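Local atomic coordinates of glucanase (Clostridium thermocellum, PDB entry 5GXX), a protein that probably cleaves internal beta-1,4-glucosidic bonds of cellulose as a calcium-bearing family 9 endoglucanase of the cellulosome. Residues Y497-I502 / S518-L523; W275-G280 / K325-N330; E33-A38 / G47-G52; K170-A175 / R215-K220. The protein carries 1 engineered substitution. All coordinates share one frame; numbering follows the deposited sequence.

Contact 1: residues Y497-I502 / S518-L523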
# COMPACT_ATOMS: atom_id res chain seq x y z
N TYR A 497 -18.56 -29.26 -26.12
CA TYR A 497 -18.65 -27.83 -25.88
C TYR A 497 -18.00 -27.05 -27.02
O TYR A 497 -17.39 -27.66 -27.90
CB TYR A 497 -18.01 -27.48 -24.53
CG TYR A 497 -18.83 -27.97 -23.36
CD1 TYR A 497 -18.79 -29.30 -22.97
CD2 TYR A 497 -19.66 -27.09 -22.66
CE1 TYR A 497 -19.56 -29.75 -21.90
CE2 TYR A 497 -20.43 -27.54 -21.59
CZ TYR A 497 -20.37 -28.87 -21.22
OH TYR A 497 -21.13 -29.30 -20.15
N SER A 498 -18.19 -25.73 -27.00
CA SER A 498 -17.65 -24.87 -28.04
C SER A 498 -16.88 -23.69 -27.44
O SER A 498 -16.90 -23.48 -26.22
CB SER A 498 -18.76 -24.35 -28.95
OG SER A 498 -19.59 -23.43 -28.26
N VAL A 499 -16.19 -22.94 -28.30
CA VAL A 499 -15.37 -21.81 -27.85
C VAL A 499 -16.18 -20.79 -27.06
O VAL A 499 -15.68 -20.23 -26.08
CB VAL A 499 -14.63 -21.15 -29.04
CG1 VAL A 499 -13.93 -19.86 -28.60
CG2 VAL A 499 -13.59 -22.11 -29.63
N ASP A 500 -17.44 -20.59 -27.43
CA ASP A 500 -18.30 -19.64 -26.73
C ASP A 500 -18.74 -20.10 -25.33
O ASP A 500 -19.39 -19.35 -24.61
CB ASP A 500 -19.47 -19.15 -27.60
CG ASP A 500 -20.53 -20.21 -27.85
OD1 ASP A 500 -20.45 -21.34 -27.32
OD2 ASP A 500 -21.48 -19.89 -28.60
N ASP A 501 -18.36 -21.32 -24.94
CA ASP A 501 -18.62 -21.83 -23.60
C ASP A 501 -17.47 -21.48 -22.66
O ASP A 501 -17.54 -21.74 -21.45
CB ASP A 501 -18.83 -23.34 -23.60
CG ASP A 501 -20.13 -23.74 -24.27
OD1 ASP A 501 -21.16 -23.13 -23.95
OD2 ASP A 501 -20.11 -24.65 -25.13
N ILE A 502 -16.40 -20.92 -23.22
CA ILE A 502 -15.20 -20.63 -22.43
C ILE A 502 -15.18 -19.13 -22.14
O ILE A 502 -15.28 -18.34 -23.08
CB ILE A 502 -13.91 -21.02 -23.18
CG1 ILE A 502 -13.93 -22.48 -23.66
CG2 ILE A 502 -12.66 -20.68 -22.35
CD1 ILE A 502 -14.32 -23.55 -22.61
N SER A 518 -8.10 -9.84 -25.99
CA SER A 518 -8.91 -10.18 -27.15
C SER A 518 -9.88 -11.30 -26.81
O SER A 518 -9.67 -12.02 -25.82
CB SER A 518 -8.00 -10.65 -28.29
OG SER A 518 -7.51 -11.95 -28.04
N PRO A 519 -10.92 -11.49 -27.63
CA PRO A 519 -11.68 -12.73 -27.53
C PRO A 519 -10.78 -13.90 -27.90
O PRO A 519 -9.69 -13.70 -28.46
CB PRO A 519 -12.81 -12.56 -28.57
CG PRO A 519 -12.80 -11.12 -28.97
CD PRO A 519 -11.42 -10.59 -28.69
N ILE A 520 -11.19 -15.12 -27.55
CA ILE A 520 -10.42 -16.32 -27.90
C ILE A 520 -10.45 -16.50 -29.41
O ILE A 520 -11.53 -16.49 -30.01
CB ILE A 520 -11.00 -17.55 -27.16
CG1 ILE A 520 -10.90 -17.34 -25.65
CG2 ILE A 520 -10.29 -18.83 -27.59
CD1 ILE A 520 -11.76 -18.31 -24.84
N THR A 521 -9.26 -16.62 -29.99
CA THR A 521 -9.04 -16.49 -31.43
C THR A 521 -8.39 -17.74 -31.98
O THR A 521 -7.45 -18.28 -31.40
CB THR A 521 -8.14 -15.27 -31.69
OG1 THR A 521 -8.83 -14.11 -31.20
CG2 THR A 521 -7.86 -15.08 -33.19
N HIS A 522 -8.92 -18.21 -33.12
CA HIS A 522 -8.37 -19.39 -33.77
C HIS A 522 -7.01 -19.12 -34.39
O HIS A 522 -6.83 -18.12 -35.09
CB HIS A 522 -9.35 -19.91 -34.82
CG HIS A 522 -8.96 -21.23 -35.40
ND1 HIS A 522 -8.78 -21.43 -36.76
CD2 HIS A 522 -8.71 -22.42 -34.81
CE1 HIS A 522 -8.45 -22.68 -36.98
NE2 HIS A 522 -8.39 -23.31 -35.82
N LEU A 523 -6.06 -20.00 -34.12
CA LEU A 523 -4.78 -20.01 -34.83
C LEU A 523 -4.87 -21.04 -35.97
O LEU A 523 -5.09 -20.68 -37.13
CB LEU A 523 -3.63 -20.31 -33.87
CG LEU A 523 -2.20 -20.09 -34.38
CD1 LEU A 523 -1.90 -18.61 -34.61
CD2 LEU A 523 -1.17 -20.72 -33.45

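Contact 2: residues W275-G280 / K325-N330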
# COMPACT_ATOMS: atom_id res chain seq x y z
N TRP A 275 55.90 21.46 -6.51
CA TRP A 275 55.03 21.08 -5.40
C TRP A 275 54.36 19.73 -5.63
O TRP A 275 54.09 19.03 -4.66
CB TRP A 275 54.01 22.18 -5.10
CG TRP A 275 53.11 21.94 -3.93
CD1 TRP A 275 53.39 22.14 -2.61
CD2 TRP A 275 51.78 21.41 -3.98
NE1 TRP A 275 52.31 21.76 -1.82
CE2 TRP A 275 51.30 21.32 -2.65
CE3 TRP A 275 50.93 21.02 -5.03
CZ2 TRP A 275 50.02 20.87 -2.35
CZ3 TRP A 275 49.66 20.58 -4.73
CH2 TRP A 275 49.22 20.51 -3.40
N TRP A 276 54.09 19.41 -6.89
CA TRP A 276 53.50 18.15 -7.28
C TRP A 276 54.50 16.98 -7.37
O TRP A 276 54.08 15.83 -7.34
CB TRP A 276 52.80 18.33 -8.63
CG TRP A 276 51.42 18.86 -8.44
CD1 TRP A 276 51.02 20.18 -8.40
CD2 TRP A 276 50.24 18.08 -8.23
NE1 TRP A 276 49.66 20.25 -8.18
CE2 TRP A 276 49.16 18.97 -8.07
CE3 TRP A 276 49.99 16.70 -8.19
CZ2 TRP A 276 47.85 18.52 -7.84
CZ3 TRP A 276 48.70 16.25 -7.99
CH2 TRP A 276 47.64 17.17 -7.81
N THR A 277 55.79 17.28 -7.50
CA THR A 277 56.80 16.24 -7.70
C THR A 277 57.24 15.63 -6.37
O THR A 277 57.09 16.24 -5.32
CB THR A 277 58.07 16.79 -8.40
OG1 THR A 277 58.73 17.74 -7.54
CG2 THR A 277 57.73 17.39 -9.77
N PRO A 278 57.83 14.42 -6.39
CA PRO A 278 58.35 13.82 -5.16
C PRO A 278 59.33 14.69 -4.37
O PRO A 278 59.35 14.62 -3.14
CB PRO A 278 59.02 12.53 -5.66
CG PRO A 278 58.14 12.14 -6.82
CD PRO A 278 57.91 13.47 -7.51
N GLN A 279 60.11 15.55 -5.03
CA GLN A 279 61.08 16.37 -4.30
C GLN A 279 60.45 17.59 -3.63
O GLN A 279 61.05 18.17 -2.73
CB GLN A 279 62.23 16.78 -5.23
CG GLN A 279 63.14 15.62 -5.67
CD GLN A 279 64.04 15.03 -4.61
OE1 GLN A 279 64.37 15.66 -3.60
NE2 GLN A 279 64.50 13.81 -4.86
N GLY A 280 59.25 17.97 -4.07
CA GLY A 280 58.50 19.05 -3.46
C GLY A 280 59.09 20.41 -3.81
O GLY A 280 59.97 20.53 -4.66
N LYS A 325 63.37 19.13 -17.38
CA LYS A 325 62.63 18.29 -18.31
C LYS A 325 62.47 16.86 -17.79
O LYS A 325 61.37 16.31 -17.83
CB LYS A 325 63.31 18.25 -19.69
CG LYS A 325 63.08 19.49 -20.51
CD LYS A 325 64.05 19.56 -21.70
CE LYS A 325 63.51 18.81 -22.90
NZ LYS A 325 62.38 19.47 -23.61
N GLN A 326 63.55 16.27 -17.31
CA GLN A 326 63.53 14.90 -16.79
C GLN A 326 62.65 14.78 -15.54
O GLN A 326 61.85 13.85 -15.41
CB GLN A 326 64.95 14.45 -16.47
CG GLN A 326 65.06 13.04 -15.94
CD GLN A 326 66.50 12.64 -15.73
OE1 GLN A 326 67.04 12.77 -14.63
NE2 GLN A 326 67.14 12.17 -16.79
N LYS A 327 62.81 15.74 -14.64
CA LYS A 327 62.01 15.72 -13.41
C LYS A 327 60.52 15.82 -13.73
O LYS A 327 59.72 15.08 -13.17
CB LYS A 327 62.45 16.84 -12.46
CG LYS A 327 61.52 17.07 -11.27
CD LYS A 327 62.04 18.09 -10.26
CE LYS A 327 62.09 19.48 -10.86
NZ LYS A 327 62.49 20.46 -9.79
N TYR A 328 60.13 16.73 -14.62
CA TYR A 328 58.70 16.87 -14.89
C TYR A 328 58.12 15.75 -15.74
O TYR A 328 56.99 15.32 -15.49
CB TYR A 328 58.38 18.24 -15.49
CG TYR A 328 58.76 19.38 -14.59
CD1 TYR A 328 58.57 19.33 -13.21
CD2 TYR A 328 59.29 20.55 -15.12
CE1 TYR A 328 58.92 20.37 -12.39
CE2 TYR A 328 59.64 21.60 -14.31
CZ TYR A 328 59.47 21.52 -12.95
OH TYR A 328 59.83 22.59 -12.17
N TYR A 329 58.89 15.27 -16.73
CA TYR A 329 58.49 14.11 -17.52
C TYR A 329 58.31 12.88 -16.64
O TYR A 329 57.32 12.16 -16.78
CB TYR A 329 59.54 13.80 -18.61
CG TYR A 329 59.20 12.61 -19.47
CD1 TYR A 329 59.55 11.30 -19.08
CD2 TYR A 329 58.51 12.76 -20.68
CE1 TYR A 329 59.23 10.20 -19.86
CE2 TYR A 329 58.20 11.65 -21.46
CZ TYR A 329 58.57 10.38 -21.05
OH TYR A 329 58.26 9.29 -21.82
N ASN A 330 59.25 12.61 -15.74
CA ASN A 330 59.17 11.39 -14.93
C ASN A 330 57.95 11.44 -14.01
O ASN A 330 57.25 10.43 -13.83
CB ASN A 330 60.44 11.24 -14.09
CG ASN A 330 61.64 10.74 -14.88
OD1 ASN A 330 61.51 10.30 -16.03
ND2 ASN A 330 62.82 10.79 -14.25
O HOH W 1 60.88 19.33 -7.08

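Contact 3: residues E33-A38 / G47-G52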
# COMPACT_ATOMS: atom_id res chain seq x y z
N GLU A 33 26.64 0.65 -28.61
CA GLU A 33 25.45 -0.12 -28.99
C GLU A 33 24.36 0.02 -27.95
O GLU A 33 23.17 -0.11 -28.29
CB GLU A 33 25.79 -1.60 -29.19
CG GLU A 33 26.27 -2.30 -27.94
CD GLU A 33 26.51 -3.78 -28.18
OE1 GLU A 33 25.59 -4.43 -28.74
OE2 GLU A 33 27.58 -4.29 -27.82
N TRP A 34 24.75 0.29 -26.71
CA TRP A 34 23.79 0.46 -25.61
C TRP A 34 23.40 1.91 -25.35
O TRP A 34 22.83 2.20 -24.29
CB TRP A 34 24.35 -0.17 -24.34
CG TRP A 34 25.78 0.19 -24.00
CD1 TRP A 34 26.92 -0.41 -24.46
CD2 TRP A 34 26.21 1.25 -23.12
NE1 TRP A 34 28.03 0.19 -23.91
CE2 TRP A 34 27.63 1.19 -23.07
CE3 TRP A 34 25.54 2.20 -22.34
CZ2 TRP A 34 28.38 2.07 -22.29
CZ3 TRP A 34 26.30 3.08 -21.56
CH2 TRP A 34 27.71 3.01 -21.55
N ARG A 35 23.70 2.82 -26.27
CA ARG A 35 23.21 4.19 -26.15
C ARG A 35 22.34 4.54 -27.34
O ARG A 35 22.70 4.26 -28.49
CB ARG A 35 24.35 5.22 -26.05
CG ARG A 35 25.14 5.26 -24.72
CD ARG A 35 24.29 5.55 -23.47
NE ARG A 35 23.22 6.49 -23.82
CZ ARG A 35 23.44 7.77 -24.09
NH1 ARG A 35 24.64 8.32 -23.93
NH2 ARG A 35 22.43 8.54 -24.52
N GLY A 36 21.18 5.14 -27.07
CA GLY A 36 20.32 5.70 -28.11
C GLY A 36 20.05 7.16 -27.79
O GLY A 36 20.53 7.65 -26.76
N ASP A 37 19.25 7.83 -28.63
CA ASP A 37 18.79 9.20 -28.35
C ASP A 37 18.14 9.23 -26.97
O ASP A 37 17.38 8.33 -26.58
CB ASP A 37 17.77 9.67 -29.39
CG ASP A 37 18.38 9.93 -30.75
OD1 ASP A 37 19.62 10.01 -30.87
OD2 ASP A 37 17.61 10.05 -31.73
N ALA A 38 18.50 10.26 -26.21
CA ALA A 38 18.00 10.43 -24.85
C ALA A 38 17.83 11.91 -24.57
O ALA A 38 18.45 12.75 -25.22
CB ALA A 38 18.97 9.79 -23.84
N GLY A 47 25.48 17.62 -26.40
CA GLY A 47 26.41 17.80 -25.29
C GLY A 47 26.56 16.52 -24.49
O GLY A 47 26.06 15.46 -24.90
N TRP A 48 27.24 16.60 -23.35
CA TRP A 48 27.54 15.41 -22.56
C TRP A 48 26.81 15.42 -21.23
O TRP A 48 26.78 16.46 -20.57
CB TRP A 48 29.02 15.31 -22.21
CG TRP A 48 29.95 15.13 -23.38
CD1 TRP A 48 29.78 14.30 -24.47
CD2 TRP A 48 31.20 15.80 -23.57
NE1 TRP A 48 30.87 14.41 -25.32
CE2 TRP A 48 31.74 15.34 -24.80
CE3 TRP A 48 31.93 16.75 -22.83
CZ2 TRP A 48 32.97 15.78 -25.28
CZ3 TRP A 48 33.15 17.19 -23.32
CH2 TRP A 48 33.66 16.70 -24.54
N TYR A 49 26.33 14.24 -20.81
CA TYR A 49 25.99 14.05 -19.39
C TYR A 49 27.28 14.14 -18.60
O TYR A 49 28.35 13.72 -19.07
CB TYR A 49 25.30 12.70 -19.15
CG TYR A 49 24.08 12.55 -20.02
CD1 TYR A 49 23.08 13.52 -19.99
CD2 TYR A 49 23.94 11.46 -20.88
CE1 TYR A 49 21.96 13.41 -20.78
CE2 TYR A 49 22.81 11.33 -21.68
CZ TYR A 49 21.83 12.31 -21.62
OH TYR A 49 20.74 12.19 -22.46
N ASP A 50 27.21 14.69 -17.40
CA ASP A 50 28.46 15.01 -16.71
C ASP A 50 29.26 13.80 -16.24
O ASP A 50 30.48 13.70 -16.50
CB ASP A 50 28.17 15.92 -15.51
CG ASP A 50 29.43 16.27 -14.76
OD1 ASP A 50 30.30 16.97 -15.34
OD2 ASP A 50 29.56 15.82 -13.59
N ALA A 51 28.58 12.87 -15.59
CA ALA A 51 29.27 11.83 -14.86
C ALA A 51 28.45 10.55 -15.05
O ALA A 51 28.14 10.22 -16.19
CB ALA A 51 29.48 12.20 -13.39
N GLY A 52 28.13 9.83 -13.98
CA GLY A 52 27.25 8.67 -14.11
C GLY A 52 25.79 9.04 -13.92
O GLY A 52 24.94 8.17 -13.72

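Contact 4: residues K170-A175 / R215-K220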
# COMPACT_ATOMS: atom_id res chain seq x y z
N LYS A 170 31.99 36.08 -28.35
CA LYS A 170 30.71 36.50 -27.78
C LYS A 170 30.72 36.22 -26.28
O LYS A 170 30.43 37.10 -25.46
CB LYS A 170 29.53 35.76 -28.43
CG LYS A 170 28.96 36.30 -29.72
CD LYS A 170 27.72 35.49 -30.08
CE LYS A 170 27.22 35.76 -31.50
NZ LYS A 170 26.57 37.10 -31.60
N TYR A 171 31.11 35.00 -25.92
CA TYR A 171 31.06 34.57 -24.54
C TYR A 171 32.10 35.27 -23.68
O TYR A 171 31.81 35.68 -22.55
CB TYR A 171 31.17 33.04 -24.44
CG TYR A 171 30.00 32.29 -25.04
CD1 TYR A 171 28.80 32.92 -25.37
CD2 TYR A 171 30.09 30.92 -25.27
CE1 TYR A 171 27.73 32.20 -25.89
CE2 TYR A 171 29.02 30.20 -25.78
CZ TYR A 171 27.85 30.84 -26.10
OH TYR A 171 26.82 30.11 -26.63
N PHE A 172 33.30 35.48 -24.22
CA PHE A 172 34.32 36.15 -23.44
C PHE A 172 33.91 37.59 -23.14
O PHE A 172 34.06 38.06 -22.02
CB PHE A 172 35.70 36.13 -24.10
CG PHE A 172 36.69 36.99 -23.37
CD1 PHE A 172 37.30 36.54 -22.20
CD2 PHE A 172 36.95 38.28 -23.80
CE1 PHE A 172 38.18 37.35 -21.50
CE2 PHE A 172 37.83 39.10 -23.10
CZ PHE A 172 38.44 38.64 -21.95
N GLU A 173 33.35 38.27 -24.14
CA GLU A 173 32.93 39.64 -23.91
C GLU A 173 31.88 39.73 -22.81
O GLU A 173 31.92 40.66 -21.99
CB GLU A 173 32.46 40.27 -25.22
CG GLU A 173 33.61 40.60 -26.16
CD GLU A 173 33.18 40.75 -27.62
OE1 GLU A 173 31.97 40.85 -27.89
OE2 GLU A 173 34.07 40.76 -28.50
N LEU A 174 30.94 38.78 -22.80
CA LEU A 174 29.86 38.74 -21.82
C LEU A 174 30.43 38.44 -20.45
O LEU A 174 30.09 39.07 -19.45
CB LEU A 174 28.80 37.68 -22.17
CG LEU A 174 27.73 37.36 -21.13
CD1 LEU A 174 26.90 38.59 -20.81
CD2 LEU A 174 26.82 36.20 -21.53
N ALA A 175 31.31 37.45 -20.39
CA ALA A 175 31.89 37.06 -19.12
C ALA A 175 32.71 38.19 -18.51
O ALA A 175 32.67 38.43 -17.31
CB ALA A 175 32.76 35.83 -19.31
N ARG A 215 46.76 41.38 -29.59
CA ARG A 215 47.43 41.72 -28.34
C ARG A 215 46.50 42.28 -27.26
O ARG A 215 46.87 42.26 -26.09
CB ARG A 215 48.62 42.63 -28.61
CG ARG A 215 49.94 41.87 -28.60
CD ARG A 215 50.99 42.74 -27.96
NE ARG A 215 50.67 43.06 -26.57
CZ ARG A 215 51.10 42.34 -25.54
NH1 ARG A 215 51.87 41.28 -25.75
NH2 ARG A 215 50.79 42.67 -24.29
N ASN A 216 45.31 42.73 -27.64
CA ASN A 216 44.32 43.12 -26.64
C ASN A 216 44.03 41.98 -25.68
O ASN A 216 43.91 42.21 -24.48
CB ASN A 216 43.02 43.60 -27.29
CG ASN A 216 43.22 44.83 -28.14
OD1 ASN A 216 44.24 45.52 -28.01
ND2 ASN A 216 42.26 45.12 -29.02
N TYR A 217 43.94 40.77 -26.23
CA TYR A 217 43.72 39.57 -25.43
C TYR A 217 44.94 39.25 -24.57
O TYR A 217 44.74 38.89 -23.42
CB TYR A 217 43.33 38.35 -26.27
CG TYR A 217 42.01 38.47 -27.00
CD1 TYR A 217 40.80 38.57 -26.32
CD2 TYR A 217 41.99 38.43 -28.39
CE1 TYR A 217 39.59 38.67 -27.00
CE2 TYR A 217 40.79 38.53 -29.08
CZ TYR A 217 39.60 38.65 -28.39
OH TYR A 217 38.43 38.73 -29.11
N LEU A 218 46.17 39.41 -25.06
CA LEU A 218 47.33 39.24 -24.18
C LEU A 218 47.36 40.27 -23.05
O LEU A 218 47.65 39.95 -21.90
CB LEU A 218 48.67 39.26 -24.94
CG LEU A 218 49.95 38.97 -24.14
CD1 LEU A 218 49.85 37.79 -23.19
CD2 LEU A 218 51.13 38.77 -25.07
N ASP A 219 47.03 41.52 -23.38
CA ASP A 219 46.99 42.56 -22.36
C ASP A 219 45.94 42.31 -21.29
O ASP A 219 46.22 42.50 -20.10
CB ASP A 219 46.75 43.92 -23.00
CG ASP A 219 48.01 44.48 -23.61
OD1 ASP A 219 49.10 44.00 -23.23
OD2 ASP A 219 47.92 45.38 -24.46
N LYS A 220 44.76 41.88 -21.72
CA LYS A 220 43.71 41.43 -20.81
C LYS A 220 44.21 40.31 -19.90
O LYS A 220 44.09 40.37 -18.67
CB LYS A 220 42.49 40.96 -21.61
CG LYS A 220 41.64 42.09 -22.19
CD LYS A 220 40.57 42.49 -21.18
CE LYS A 220 39.63 43.57 -21.70
NZ LYS A 220 38.73 43.90 -20.57
O HOH W 2 36.24 39.51 -27.59

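Contact 1: residues Y497-I502 / S518-L523
Val499 and Ile520 have the nearest CA atoms, 7.4 Å apart, where the 3-10 turn 499-501 packs beside strand 515-524, an outermost strand of an antiparallel sheet in the cellulose-binding domain. The contact is purely apolar, and Ile520 carries it with two branches. Its CG2 touches CG1 of Val499 at 3.9 Å, the two side chains meeting at a slant. The other branch reaches further: with chi2 at 165° it stretches out, and its CD1 lands 3.6 Å from CG2 of Ile502, whose side chain runs across it at roughly a right angle. CG1 and CD1 of Ile502 turn away from the strand, and this buried residue also packs on Trp565 and on Val492 of helix 490-494. The side chain of Ile502 lies about 9 Å from a bound calcium ion. Tyr528 of the adjacent strand 527-534 touches both Val499 and Ile520, so the apolar patch continues onto the sheet. The turn is tied internally by Asp501 OD2, which takes the backbone N-H of Ser498 on its anti side. On the strand side, just before Ile520, Pro519 O receives two hydroxyls from opposite faces of its plane: Ser518 OG at 2.8 Å and Thr521 OG1 at 2.9 Å.

Contact 2: residues W275-G280 / K325-N330
The methyl CG2 of Thr277 touches two neighbours on helix 322-340: CD1 of Tyr328 at 4.0 Å and CG of Lys327 at 4.1 Å. It comes to the ring at its edge, near the ring plane, and crosses the lysine chain almost perpendicularly. This packs the turn that follows helix 263-276 against helix 322-340 in the family 9 catalytic domain, an (alpha/alpha)6 barrel; the turn is of type I and runs from Thr277 to Gly280. Thr277 chi1 of 66° sends the methyl toward helix 322-340 and places OG1 between the backbone N and carbonyl carbon, where it hydrogen-bonds to Asp274 O in the last turn of its own helix. The lysine chain, bent at chi3, brings NZ back toward that same turn, and the next layer is polar: Asp274 OD1 forms a salt bridge with Lys327 NZ and a hydrogen bond with Tyr328 OH, which fixes the ends of both side chains whose flanks hold the threonine methyl. Leu273 and Gln270 also pack against the tyrosine. One water completes the link, donating to Thr277 OG1 at 2.7 Å and to Gly280 O at 2.9 Å, while Lys327 NZ reaches it only weakly, at 3.3 Å.

Contact 3: residues E33-A38 / G47-G52
Arg35 and Ala38 meet Tyr49 at the edge of its ring in a buried contact between two loop segments, both lying between helix 7-20 and strand 56-57 and close to the centre of the chain. The tyrosine supplies the larger share. NH2 of Arg35 sits 4.0 Å from CE2 of Tyr49 in the plane of the ring, with NH1 slightly further, and the guanidinium and ring planes are 48° apart. This is therefore edge packing, without the over-the-face approach of a cation-pi pair. Bends at chi2 and chi3 curl the arginine back on its own backbone, where NH2 makes a weak 3.1 Å bond to Gly36 O. Its firmer anchors are Glu126, in a salt bridge through NE, and Gln22 O, bonded to NH1; the same Glu126 oxygen also takes Gly36 N. The last three residues of segment 47-52, with Asp53, form the Asp-Ala-Gly-Asp sequence of glycosyl hydrolase family 9, which in relatives carries the catalytic base, so the tyrosine stands just ahead of a stretch probably close to the active site. Both segments also bond through their backbones to the chain following helix 7-20, Ala38 to Gly24 and Gly47 to Ala23. At the far end of the ring, CB of Ala38 comes within 3.3 Å of Tyr49 OH, and that hydroxyl is hydrogen-bonded to Thr39 OG1.

Contact 4: residues K170-A175 / R215-K220
Phe172 and Tyr217 lie alongside one another, running antiparallel from their two helices, with CD2 of Phe172 4.2 Å from CE1 of Tyr217. The phenylalanine atom comes to the tyrosine at its rim, near the ring plane, and the tyrosine atom approaches the other ring obliquely; the planes are steeply inclined, roughly 73° apart, and the rings do not stack. Phe172 leaves its helix toward the other one, and chi1 of 172° sets CG anti to the backbone N. Tyr217 starts out along the flank of its own helix, and only the outer part of its ring comes near. The backbones consequently stay well apart, with the nearest CA atoms, those of Phe172 and Tyr217, separated by 10.2 Å. The aliphatic chain of Lys220 comes to the edge of the Phe172 ring, CD 4.5 Å from CZ, while NZ goes on to a salt bridge with Asp176. On the polar margin a water donates to Glu173 OE2 at 2.7 Å and is hydrogen-bonded to Tyr217 OH at 2.8 Å, lying in the plane of the tyrosine ring. Within the helical catalytic domain, the pair joins helix 162-178 to helix 215-224 over Leu208 of helix 198-212, which both aromatic side chains touch; behind them Tyr171 packs on helix 142-158 and Leu218 on helix 249-260.

In the fold
Along the chain the order is contact 3, contact 4, contact 2, contact 1, each closing before the next opens. The first three belong to the family 9 catalytic domain. Contact 3 lies in loops near the centre of the chain; contact 4 joins two helices and contact 2 packs the turn after helix 263-276 on helix 322-340, both further out. The centres of these three are 33 to 37 Å apart, and none touches another. Contact 1 belongs to the cellulose-binding domain, its centre 48 Å from that of contact 3 and 82 and 78 Å from those of contacts 2 and 4. The set therefore samples an elongated two-domain enzyme, a helical catalytic body followed by a beta-stranded module, with a calcium ion bound in each.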